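Local structure of aminotransferase (Streptomyces pactum, 4ZM4) at residues A222-I227 / R385-L390; V394-H399 / N416-W421; V144-H149 / L193-P198; E356-H361 / V371-G376. The protein belongs to the class-III aminotransferases, a family of pyridoxal-phosphate-dependent enzymes, and holds the ligand P3B in its pocket. The protein carries 1 engineered substitution. All blocks are in the same frame, centred on the assembly; numbering follows the deposited sequence.

Contact 1: residues A222-I227 / R385-L390; sequences ANAGVI and RDLRQL. With P3B ((3E,4R,5R)-4,5-dihydroxy-3-{[(Z)-{3-hydroxy-2-methyl-5-[(phosphonooxy)methyl]pyridin-4(1H)-ylidene}methyl]imino}cyclohex-1-ene-1-carboxylic acid), chain H.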
# COMPACT_ATOMS: atom_id res chain seq x y z
N ALA B 222 -13.87 15.73 -0.60
CA ALA B 222 -13.19 15.99 -1.90
C ALA B 222 -13.48 14.95 -3.01
O ALA B 222 -13.48 15.31 -4.18
CB ALA B 222 -11.71 16.12 -1.70
N ASN B 223 -13.80 13.69 -2.65
CA ASN B 223 -14.11 12.64 -3.63
C ASN B 223 -15.57 12.64 -4.15
O ASN B 223 -16.06 11.64 -4.69
CB ASN B 223 -13.81 11.26 -3.04
CG ASN B 223 -12.35 11.03 -2.76
OD1 ASN B 223 -11.58 10.66 -3.66
ND2 ASN B 223 -11.97 11.15 -1.53
N ALA B 224 -16.27 13.74 -3.98
CA ALA B 224 -17.65 13.86 -4.48
C ALA B 224 -18.02 15.33 -4.46
O ALA B 224 -18.87 15.77 -3.66
CB ALA B 224 -18.62 13.05 -3.62
N GLY B 225 -17.39 16.07 -5.37
CA GLY B 225 -17.46 17.53 -5.37
C GLY B 225 -16.52 17.92 -4.27
O GLY B 225 -15.95 17.06 -3.61
N VAL B 226 -16.35 19.20 -4.07
CA VAL B 226 -15.50 19.66 -3.00
C VAL B 226 -16.44 20.35 -2.04
O VAL B 226 -16.45 21.56 -1.94
CB VAL B 226 -14.40 20.60 -3.53
CG1 VAL B 226 -13.65 21.28 -2.39
CG2 VAL B 226 -13.43 19.81 -4.39
N ILE B 227 -17.23 19.58 -1.33
CA ILE B 227 -18.21 20.13 -0.41
C ILE B 227 -17.59 20.34 0.97
O ILE B 227 -17.38 19.39 1.73
CB ILE B 227 -19.48 19.24 -0.31
CG1 ILE B 227 -20.04 18.99 -1.72
CG2 ILE B 227 -20.53 19.90 0.57
CD1 ILE B 227 -21.17 17.99 -1.78
N ARG B 385 -25.43 20.77 -0.04
CA ARG B 385 -24.67 20.49 1.18
C ARG B 385 -24.17 19.05 1.23
O ARG B 385 -23.38 18.70 2.10
CB ARG B 385 -25.51 20.79 2.42
CG ARG B 385 -26.73 19.89 2.61
CD ARG B 385 -26.92 19.49 4.09
NE ARG B 385 -28.29 19.06 4.46
CZ ARG B 385 -28.74 17.81 4.40
NH1 ARG B 385 -27.97 16.80 3.97
NH2 ARG B 385 -29.99 17.57 4.76
N ASP B 386 -24.58 18.24 0.27
CA ASP B 386 -24.17 16.86 0.23
C ASP B 386 -24.19 16.31 -1.18
O ASP B 386 -24.59 17.00 -2.10
CB ASP B 386 -25.03 15.99 1.17
CG ASP B 386 -26.50 15.94 0.75
OD1 ASP B 386 -26.83 16.09 -0.46
OD2 ASP B 386 -27.34 15.76 1.65
N LEU B 387 -23.70 15.08 -1.33
CA LEU B 387 -23.57 14.40 -2.62
C LEU B 387 -24.86 14.32 -3.44
O LEU B 387 -24.83 14.53 -4.65
CB LEU B 387 -22.98 12.98 -2.40
CG LEU B 387 -23.00 12.00 -3.57
CD1 LEU B 387 -22.17 12.56 -4.72
CD2 LEU B 387 -22.50 10.61 -3.15
N ARG B 388 -25.97 13.95 -2.80
CA ARG B 388 -27.25 13.84 -3.53
C ARG B 388 -27.72 15.18 -4.07
O ARG B 388 -28.12 15.27 -5.23
CB ARG B 388 -28.33 13.27 -2.63
CG ARG B 388 -28.36 11.76 -2.66
CD ARG B 388 -28.90 11.20 -1.38
NE ARG B 388 -28.59 9.79 -1.30
CZ ARG B 388 -29.29 8.83 -1.90
NH1 ARG B 388 -30.38 9.13 -2.64
NH2 ARG B 388 -28.91 7.55 -1.78
N GLN B 389 -27.67 16.21 -3.24
CA GLN B 389 -28.07 17.54 -3.67
C GLN B 389 -27.22 18.02 -4.85
O GLN B 389 -27.76 18.61 -5.77
CB GLN B 389 -28.03 18.53 -2.49
CG GLN B 389 -29.14 18.33 -1.45
CD GLN B 389 -29.14 19.39 -0.33
OE1 GLN B 389 -28.28 20.29 -0.26
NE2 GLN B 389 -30.12 19.28 0.56
N LEU B 390 -25.92 17.76 -4.82
CA LEU B 390 -25.01 18.24 -5.88
C LEU B 390 -25.18 17.44 -7.15
O LEU B 390 -25.26 18.02 -8.24
CB LEU B 390 -23.56 18.18 -5.43
CG LEU B 390 -22.45 18.43 -6.48
CD1 LEU B 390 -22.57 19.80 -7.14
CD2 LEU B 390 -21.10 18.28 -5.82
OAH P3B H . -5.60 3.69 -1.03
PBA P3B H . -5.13 5.14 -1.46
OAI P3B H . -5.57 5.25 -2.89
OAC P3B H . -3.63 5.35 -1.35
OAQ P3B H . -6.06 6.10 -0.46
CAM P3B H . -7.46 5.80 -0.14
CAV P3B H . -8.07 6.99 0.16
CAL P3B H . -8.29 7.26 1.50
NAP P3B H . -8.86 8.49 1.84
CAU P3B H . -9.18 9.41 0.88
CAA P3B H . -9.77 10.60 1.21
CAW P3B H . -9.00 9.13 -0.41
OAE P3B H . -9.35 10.09 -1.30
CAX P3B H . -8.41 7.94 -0.84
CAJ P3B H . -8.24 7.67 -2.24
NAO P3B H . -8.79 8.49 -3.21
CAT P3B H . -8.73 8.18 -4.54
CAK P3B H . -8.29 6.95 -5.09
CAS P3B H . -8.33 6.64 -6.45
CAR P3B H . -7.82 5.43 -6.96
OAD P3B H . -7.76 5.19 -8.17
OAB P3B H . -7.50 4.51 -6.24
CAN P3B H . -8.57 7.58 -7.37
CAY P3B H . -8.93 9.00 -6.91
OAF P3B H . -9.97 9.37 -7.83
CAZ P3B H . -9.34 9.17 -5.39
OAG P3B H . -9.26 10.53 -4.83
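Ile227 lies against the turn that starts helix 387-393, and its two branches touch different parts of it. CG2, anti to the backbone N, rests on Arg385 O at 3.5 Å. The other branch runs out extended through CG1, and its CD1 meets Asp386 C at 3.5 Å. Leu390 comes from the helix side. Its CD2 touches Gly225 CA at 3.7 Å and also faces Ile227 CD1. One turn earlier, at the first residue of the helix, Leu387 CD1 meets Ala224 CB, methyl to methyl, at 3.7 Å. The helix start is held by its own bonds. Asp386 is the N-cap, and its OD1 accepts from Gln389 N at 2.9 Å, nearly along the C-O axis. Its OD2 forms a salt bridge with Arg385 NH1. Asn196 ND2 binds Arg385 O. Asn223 turns to P3B instead. Its OD1 accepts from P3B OAG at 2.6 Å, while its ND2 donates to P3B OAE at 2.8 Å and also binds Glu218. Between the segments lies van der Waals packing, aliphatic carbons against one another and against the backbone of Arg385 and Asp386. Methyls and the bare CA of Gly225 anchor the loop, so it joins the helix to the ligand pocket.

Contact 2: residues V394-H399 / N416-W421; sequences VDFPRH and NALEPW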
# COMPACT_ATOMS: atom_id res chain seq x y z
N VAL B 394 -26.34 18.33 -11.71
CA VAL B 394 -25.24 18.16 -12.66
C VAL B 394 -25.67 17.42 -13.92
O VAL B 394 -26.45 16.50 -13.87
CB VAL B 394 -24.05 17.44 -12.00
CG1 VAL B 394 -22.99 17.08 -13.03
CG2 VAL B 394 -23.44 18.32 -10.92
N ASP B 395 -25.16 17.89 -15.04
CA ASP B 395 -25.42 17.27 -16.33
C ASP B 395 -24.23 16.39 -16.69
O ASP B 395 -23.29 16.84 -17.35
CB ASP B 395 -25.61 18.37 -17.40
CG ASP B 395 -26.06 17.82 -18.75
OD1 ASP B 395 -25.89 16.61 -18.99
OD2 ASP B 395 -26.57 18.62 -19.56
N PHE B 396 -24.26 15.14 -16.25
CA PHE B 396 -23.10 14.22 -16.40
C PHE B 396 -22.71 13.92 -17.83
O PHE B 396 -21.52 13.95 -18.16
CB PHE B 396 -23.29 12.95 -15.57
CG PHE B 396 -23.14 13.17 -14.09
CD1 PHE B 396 -21.90 13.24 -13.50
CD2 PHE B 396 -24.26 13.36 -13.28
CE1 PHE B 396 -21.75 13.48 -12.14
CE2 PHE B 396 -24.13 13.60 -11.92
CZ PHE B 396 -22.87 13.65 -11.35
N PRO B 397 -23.68 13.61 -18.70
CA PRO B 397 -23.28 13.35 -20.09
C PRO B 397 -22.63 14.54 -20.79
O PRO B 397 -21.66 14.34 -21.53
CB PRO B 397 -24.61 13.00 -20.78
CG PRO B 397 -25.44 12.42 -19.67
CD PRO B 397 -25.07 13.20 -18.44
N ARG B 398 -23.13 15.75 -20.54
CA ARG B 398 -22.50 16.94 -21.11
C ARG B 398 -21.11 17.18 -20.52
O ARG B 398 -20.20 17.54 -21.24
CB ARG B 398 -23.34 18.20 -20.97
CG ARG B 398 -24.24 18.48 -22.16
CD ARG B 398 -24.94 19.83 -22.08
NE ARG B 398 -25.82 20.03 -23.23
CZ ARG B 398 -27.01 19.46 -23.38
NH1 ARG B 398 -27.55 18.72 -22.42
NH2 ARG B 398 -27.68 19.66 -24.50
N HIS B 399 -20.93 16.96 -19.22
CA HIS B 399 -19.61 17.13 -18.64
C HIS B 399 -18.59 16.15 -19.24
O HIS B 399 -17.51 16.57 -19.63
CB HIS B 399 -19.62 17.04 -17.10
CG HIS B 399 -18.49 17.78 -16.48
ND1 HIS B 399 -18.57 19.13 -16.21
CD2 HIS B 399 -17.23 17.40 -16.15
CE1 HIS B 399 -17.42 19.54 -15.70
NE2 HIS B 399 -16.59 18.51 -15.65
N ASN B 416 -15.73 12.64 -14.83
CA ASN B 416 -16.79 12.69 -13.87
C ASN B 416 -16.76 14.07 -13.20
O ASN B 416 -15.77 14.47 -12.62
CB ASN B 416 -16.63 11.58 -12.84
CG ASN B 416 -17.79 11.49 -11.87
OD1 ASN B 416 -18.54 12.46 -11.66
ND2 ASN B 416 -17.96 10.34 -11.28
N ALA B 417 -17.87 14.79 -13.27
CA ALA B 417 -17.91 16.14 -12.74
C ALA B 417 -17.61 16.24 -11.23
O ALA B 417 -17.14 17.26 -10.76
CB ALA B 417 -19.27 16.76 -13.06
N LEU B 418 -17.92 15.18 -10.49
CA LEU B 418 -17.71 15.15 -9.05
C LEU B 418 -16.27 14.88 -8.64
O LEU B 418 -15.93 15.01 -7.47
CB LEU B 418 -18.60 14.08 -8.43
CG LEU B 418 -20.11 14.24 -8.66
CD1 LEU B 418 -20.82 12.99 -8.23
CD2 LEU B 418 -20.65 15.43 -7.91
N GLU B 419 -15.39 14.55 -9.58
CA GLU B 419 -13.99 14.36 -9.26
C GLU B 419 -13.23 15.69 -9.31
O GLU B 419 -13.24 16.38 -10.32
CB GLU B 419 -13.36 13.37 -10.23
CG GLU B 419 -13.89 11.95 -10.07
CD GLU B 419 -13.46 11.30 -8.78
OE1 GLU B 419 -12.55 11.82 -8.10
OE2 GLU B 419 -14.06 10.28 -8.42
N PRO B 420 -12.54 16.05 -8.22
CA PRO B 420 -11.96 17.38 -8.15
C PRO B 420 -10.73 17.60 -9.06
O PRO B 420 -10.12 16.64 -9.55
CB PRO B 420 -11.57 17.49 -6.67
CG PRO B 420 -11.31 16.09 -6.24
CD PRO B 420 -12.25 15.23 -7.02
N TRP B 421 -10.44 18.88 -9.34
CA TRP B 421 -9.15 19.36 -9.86
C TRP B 421 -8.20 19.59 -8.69
O TRP B 421 -8.62 20.07 -7.61
CB TRP B 421 -9.34 20.73 -10.54
CG TRP B 421 -10.26 20.78 -11.74
CD1 TRP B 421 -11.05 19.79 -12.23
CD2 TRP B 421 -10.50 21.92 -12.58
NE1 TRP B 421 -11.75 20.23 -13.31
CE2 TRP B 421 -11.42 21.54 -13.56
CE3 TRP B 421 -10.02 23.24 -12.59
CZ2 TRP B 421 -11.88 22.42 -14.54
CZ3 TRP B 421 -10.47 24.11 -13.55
CH2 TRP B 421 -11.37 23.70 -14.52
O HOH W 1 -19.45 13.69 -15.59
O HOH W 2 -14.59 18.95 -13.77
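His399 lays its imidazole against Ala417. Its CB is 4.1 Å from Ala417 CB. At CG, Ala417 CB comes to 3.7 Å, and this methyl stands over one face of the ring as a CH-pi contact, 16° off the ring normal. CD2 meets Ala417 CA. ND1 is hydrogen-bonded to Leu373 N. At the tip, NE2 binds a water at 2.8 Å, and the same water accepts from Trp421 NE1. The imidazole is thus held at both nitrogens and covered on one face. CG lies anti to the backbone N (chi1 -154°), which swings the ring toward the 416-419 turn. Phe396 approaches that turn edge first. Asn416 OD1 lies at its edge, 3.4 Å from CE1, with ring and amide planes 80° apart. Leu418 CD1 is 3.8 Å from CZ, also at the edge. Val394 CG1 covers a face of the Phe396 ring and touches Ala417 CB as well. Asn416 OD1 accepts from Leu418 N at 3.0 Å, an Asx turn within a type I beta turn. The turn ends at Glu419, which lines the P3B pocket. A second water accepts from Ala417 N and reaches Phe396 O weakly. Together these contacts set the start of helix 396-408 against the turn. Ala372 of strand 368-373 backs Val394 and Ala417, while Leu387 and Leu390 of helix 387-393 meet Leu418.

Contact 3: residues V144-H149 / L193-P198; sequences VTFEGH and LGWNDP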
# COMPACT_ATOMS: atom_id res chain seq x y z
N VAL B 144 -18.93 4.88 11.99
CA VAL B 144 -19.83 5.75 11.26
C VAL B 144 -19.10 6.40 10.09
O VAL B 144 -17.96 6.88 10.25
CB VAL B 144 -20.39 6.87 12.16
CG1 VAL B 144 -21.19 7.87 11.33
CG2 VAL B 144 -21.23 6.30 13.31
N THR B 145 -19.73 6.37 8.92
CA THR B 145 -19.22 7.03 7.72
C THR B 145 -20.25 8.01 7.17
O THR B 145 -21.41 8.01 7.60
CB THR B 145 -18.91 6.01 6.63
OG1 THR B 145 -20.11 5.33 6.27
CG2 THR B 145 -17.91 5.00 7.07
N PHE B 146 -19.85 8.83 6.22
CA PHE B 146 -20.80 9.69 5.52
C PHE B 146 -20.85 9.34 4.04
O PHE B 146 -19.84 9.01 3.42
CB PHE B 146 -20.45 11.18 5.72
CG PHE B 146 -20.56 11.63 7.16
CD1 PHE B 146 -21.75 12.12 7.66
CD2 PHE B 146 -19.45 11.57 8.00
CE1 PHE B 146 -21.84 12.57 8.97
CE2 PHE B 146 -19.55 12.00 9.34
CZ PHE B 146 -20.75 12.51 9.81
N GLU B 147 -22.02 9.52 3.44
CA GLU B 147 -22.23 9.18 2.05
C GLU B 147 -21.39 10.02 1.11
O GLU B 147 -21.42 11.27 1.16
CB GLU B 147 -23.70 9.33 1.68
CG GLU B 147 -23.99 8.70 0.32
CD GLU B 147 -25.44 8.79 -0.07
OE1 GLU B 147 -26.05 9.84 0.20
OE2 GLU B 147 -25.94 7.82 -0.66
N GLY B 148 -20.68 9.32 0.23
CA GLY B 148 -19.77 9.95 -0.74
C GLY B 148 -18.34 10.08 -0.22
O GLY B 148 -17.44 10.34 -0.99
N HIS B 149 -18.15 9.92 1.09
CA HIS B 149 -16.84 10.03 1.70
C HIS B 149 -16.09 8.72 1.48
O HIS B 149 -16.60 7.66 1.73
CB HIS B 149 -16.93 10.33 3.20
CG HIS B 149 -17.46 11.71 3.50
ND1 HIS B 149 -16.82 12.60 4.32
CD2 HIS B 149 -18.58 12.34 3.08
CE1 HIS B 149 -17.50 13.73 4.38
NE2 HIS B 149 -18.58 13.60 3.64
N LEU B 193 -24.47 8.10 7.25
CA LEU B 193 -25.38 9.22 7.21
C LEU B 193 -25.03 10.14 6.04
O LEU B 193 -23.98 10.04 5.46
CB LEU B 193 -25.19 10.10 8.45
CG LEU B 193 -25.20 9.49 9.83
CD1 LEU B 193 -24.81 10.55 10.83
CD2 LEU B 193 -26.60 8.95 10.13
N GLY B 194 -25.91 11.09 5.74
CA GLY B 194 -25.64 12.14 4.79
C GLY B 194 -24.71 13.20 5.39
O GLY B 194 -24.82 13.55 6.57
N TRP B 195 -23.82 13.70 4.55
CA TRP B 195 -22.89 14.76 4.89
C TRP B 195 -23.67 16.02 5.25
O TRP B 195 -24.71 16.27 4.66
CB TRP B 195 -22.02 15.03 3.67
CG TRP B 195 -20.88 16.04 3.81
CD1 TRP B 195 -20.51 16.95 2.87
CD2 TRP B 195 -19.93 16.18 4.88
NE1 TRP B 195 -19.41 17.63 3.29
CE2 TRP B 195 -19.04 17.19 4.52
CE3 TRP B 195 -19.77 15.55 6.11
CZ2 TRP B 195 -18.00 17.59 5.32
CZ3 TRP B 195 -18.74 15.96 6.93
CH2 TRP B 195 -17.88 16.99 6.54
N ASN B 196 -23.20 16.76 6.25
CA ASN B 196 -23.78 18.00 6.69
C ASN B 196 -25.25 17.91 7.08
O ASN B 196 -26.04 18.80 6.80
CB ASN B 196 -23.57 19.08 5.63
CG ASN B 196 -22.11 19.52 5.53
OD1 ASN B 196 -21.43 19.65 6.53
ND2 ASN B 196 -21.65 19.76 4.32
N ASP B 197 -25.63 16.81 7.74
CA ASP B 197 -27.02 16.62 8.26
C ASP B 197 -26.98 16.52 9.78
O ASP B 197 -26.97 15.42 10.32
CB ASP B 197 -27.63 15.36 7.65
CG ASP B 197 -29.10 15.21 7.99
OD1 ASP B 197 -29.59 15.89 8.92
OD2 ASP B 197 -29.78 14.42 7.32
N PRO B 198 -26.95 17.67 10.49
CA PRO B 198 -26.81 17.64 11.97
C PRO B 198 -27.93 16.93 12.74
O PRO B 198 -27.66 16.26 13.73
CB PRO B 198 -26.71 19.12 12.36
CG PRO B 198 -27.10 19.91 11.17
CD PRO B 198 -27.04 19.04 9.96
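Phe146 and Leu193 form a parallel beta bridge at the edge of the seven-stranded sheet, where strand 190-193 is outermost. Leu193 N donates to Thr145 O at 3.1 Å, and Glu147 N donates to Leu193 O at 2.9 Å. Both side chains of the bridge point to one face, where Phe146 CE1 touches Leu193 CD1. Helix 198-208 covers this pair through Leu201. Phe146 to His149 and Gly194 to Asp197 each form a type II beta turn. As in relatives, this mainly parallel sheet lies beside the cofactor site, and the side chain of His149 is about 7 Å from the bound P3B. Here Phe146, His149 and Trp195 make an aromatic cluster. Trp195 turns its edge to the face of Phe146, with CE3 4.1 Å from Phe146 CG and the planes at 70°. His149 in turn points its edge at the face of Trp195, an edge-to-face pair with planes at 67°. Its NE2 comes to 3.2 Å from Trp195 CD2. The opposite face of the indole carries Asn196 ND2, itself hydrogen-bonded to Arg385 O and Pro228 O. The polar ends are bound outside the two segments: His149 ND1 to Glu218 N, and Trp195 NE1 to Ile227 O.

Contact 4: residues E356-H361 / V371-G376; sequences EKRPVH and VALLKG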
# COMPACT_ATOMS: atom_id res chain seq x y z
N GLU B 356 -20.16 32.18 -22.12
CA GLU B 356 -20.82 31.17 -22.95
C GLU B 356 -22.25 30.89 -22.51
O GLU B 356 -22.95 30.13 -23.17
CB GLU B 356 -20.01 29.87 -22.94
CG GLU B 356 -18.62 30.06 -23.55
CD GLU B 356 -18.67 30.63 -24.95
OE1 GLU B 356 -19.49 30.13 -25.76
OE2 GLU B 356 -17.89 31.57 -25.22
N LYS B 357 -22.68 31.47 -21.40
CA LYS B 357 -24.02 31.24 -20.86
C LYS B 357 -24.29 29.75 -20.55
O LYS B 357 -25.39 29.25 -20.77
CB LYS B 357 -25.08 31.84 -21.78
CG LYS B 357 -24.80 33.29 -22.15
CD LYS B 357 -25.96 33.95 -22.88
CE LYS B 357 -25.59 35.35 -23.35
NZ LYS B 357 -26.79 36.15 -23.76
N ARG B 358 -23.28 29.07 -20.01
CA ARG B 358 -23.41 27.71 -19.51
C ARG B 358 -23.45 27.77 -18.00
O ARG B 358 -22.48 28.20 -17.39
CB ARG B 358 -22.20 26.87 -19.92
CG ARG B 358 -22.06 26.67 -21.41
CD ARG B 358 -23.07 25.64 -21.89
NE ARG B 358 -22.88 25.30 -23.30
CZ ARG B 358 -23.61 24.40 -23.93
NH1 ARG B 358 -24.57 23.74 -23.30
NH2 ARG B 358 -23.38 24.17 -25.20
N PRO B 359 -24.56 27.33 -17.38
CA PRO B 359 -24.52 27.28 -15.93
C PRO B 359 -23.50 26.25 -15.42
O PRO B 359 -23.32 25.18 -16.01
CB PRO B 359 -25.96 26.92 -15.54
CG PRO B 359 -26.59 26.35 -16.76
CD PRO B 359 -25.89 26.98 -17.92
N VAL B 360 -22.83 26.60 -14.33
CA VAL B 360 -21.77 25.77 -13.77
C VAL B 360 -21.82 25.88 -12.24
O VAL B 360 -22.14 26.93 -11.71
CB VAL B 360 -20.42 26.25 -14.32
CG1 VAL B 360 -20.06 27.61 -13.74
CG2 VAL B 360 -19.33 25.24 -14.05
N HIS B 361 -21.51 24.78 -11.54
CA HIS B 361 -21.26 24.85 -10.11
C HIS B 361 -19.78 24.63 -9.84
O HIS B 361 -19.18 23.70 -10.38
CB HIS B 361 -22.06 23.82 -9.33
CG HIS B 361 -22.04 24.05 -7.85
ND1 HIS B 361 -22.90 24.94 -7.24
CD2 HIS B 361 -21.26 23.54 -6.87
CE1 HIS B 361 -22.65 24.96 -5.94
NE2 HIS B 361 -21.67 24.11 -5.69
N VAL B 371 -15.55 21.53 -10.52
CA VAL B 371 -16.16 22.27 -11.63
C VAL B 371 -17.12 21.34 -12.35
O VAL B 371 -16.70 20.37 -12.98
CB VAL B 371 -15.10 22.77 -12.65
CG1 VAL B 371 -15.78 23.44 -13.84
CG2 VAL B 371 -14.13 23.74 -12.00
N ALA B 372 -18.41 21.64 -12.25
CA ALA B 372 -19.45 20.81 -12.78
C ALA B 372 -20.43 21.63 -13.62
O ALA B 372 -20.94 22.63 -13.17
CB ALA B 372 -20.19 20.11 -11.63
N LEU B 373 -20.70 21.13 -14.81
CA LEU B 373 -21.63 21.71 -15.74
C LEU B 373 -23.03 21.30 -15.30
O LEU B 373 -23.30 20.13 -15.06
CB LEU B 373 -21.30 21.15 -17.12
CG LEU B 373 -21.80 21.73 -18.42
CD1 LEU B 373 -21.40 23.18 -18.59
CD2 LEU B 373 -21.19 20.93 -19.54
N LEU B 374 -23.93 22.28 -15.18
CA LEU B 374 -25.27 22.04 -14.65
C LEU B 374 -26.33 21.82 -15.73
O LEU B 374 -26.19 22.25 -16.86
CB LEU B 374 -25.68 23.22 -13.76
CG LEU B 374 -24.75 23.56 -12.61
CD1 LEU B 374 -25.33 24.66 -11.75
CD2 LEU B 374 -24.45 22.34 -11.75
N LYS B 375 -27.41 21.13 -15.36
CA LYS B 375 -28.57 20.96 -16.25
C LYS B 375 -29.23 22.30 -16.52
O LYS B 375 -29.22 23.19 -15.67
CB LYS B 375 -29.62 20.05 -15.60
CG LYS B 375 -29.17 18.61 -15.42
CD LYS B 375 -30.08 17.91 -14.42
CE LYS B 375 -29.81 16.42 -14.38
NZ LYS B 375 -30.52 15.81 -13.22
N GLY B 376 -29.82 22.46 -17.69
CA GLY B 376 -30.52 23.70 -18.03
C GLY B 376 -31.64 23.92 -17.02
O GLY B 376 -31.96 25.06 -16.69
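Leu374 covers one face of the peptide between Val360 and His361. Its CD1 stands over Val360 C at 3.7 Å, and its CG is 3.6 Å from His361 N. The two segments belong to a beta hairpin of strands 360-365 and 368-373, part of a three-stranded antiparallel sheet with 421-422. Leu374 CD2 goes further and touches His361 CB at 3.7 Å. The flat imidazole of His361 points away from this leucine. Its NE2 makes a weak hydrogen bond with Asn363 OD1, and Glu383 and Pro384 touch the side chain. His361 and Ala372 are the hydrogen-bonded pair. His361 N donates to Ala372 O at 2.8 Å, and Ala372 N returns a bond to His361 O at 2.9 Å. Val360 and Leu373 are the non-hydrogen-bonded pair next to it. One further bond lies past the strand ends. Leu374 N donates to Pro359 O at 3.1 Å, nearly straight at 175°, with the donor well above the carbonyl plane. Proline has no N-H, so it cannot return a bond from its own nitrogen. Pro359 CB also packs on Leu374 CB. On the face of Val360 and Leu373, Phe353 of helix 334-355 packs against both. Arg358 CB adds a contact with Leu373 CD1. Val360 has CG1 in the crowded position between backbone N and carbonyl carbon (chi1 70°). This sets CG2 anti to the N, 3.2 Å from Ala372 O.

How the contacts relate
Contact 3 is the buried one, at the edge of the large sheet. The other three are partly buried, and contact 4 lies farthest out, about 24 Å from chain centre to contact centre. Contacts 3 and 4 both rest on strand pairing, parallel in one and antiparallel in the other. Contacts 1 and 2 pack loops on helix starts, and each start has an aspartate N-cap. Contact 1 is the middle piece. Gly225 N to Leu418 O ties it to contact 2, the Arg388-Glu147 salt bridge ties it to contact 3, and Leu390 touches His361 of contact 4. Asp395 N to Leu373 O joins contacts 2 and 4. Contact 3 touches neither contact 2 nor contact 4.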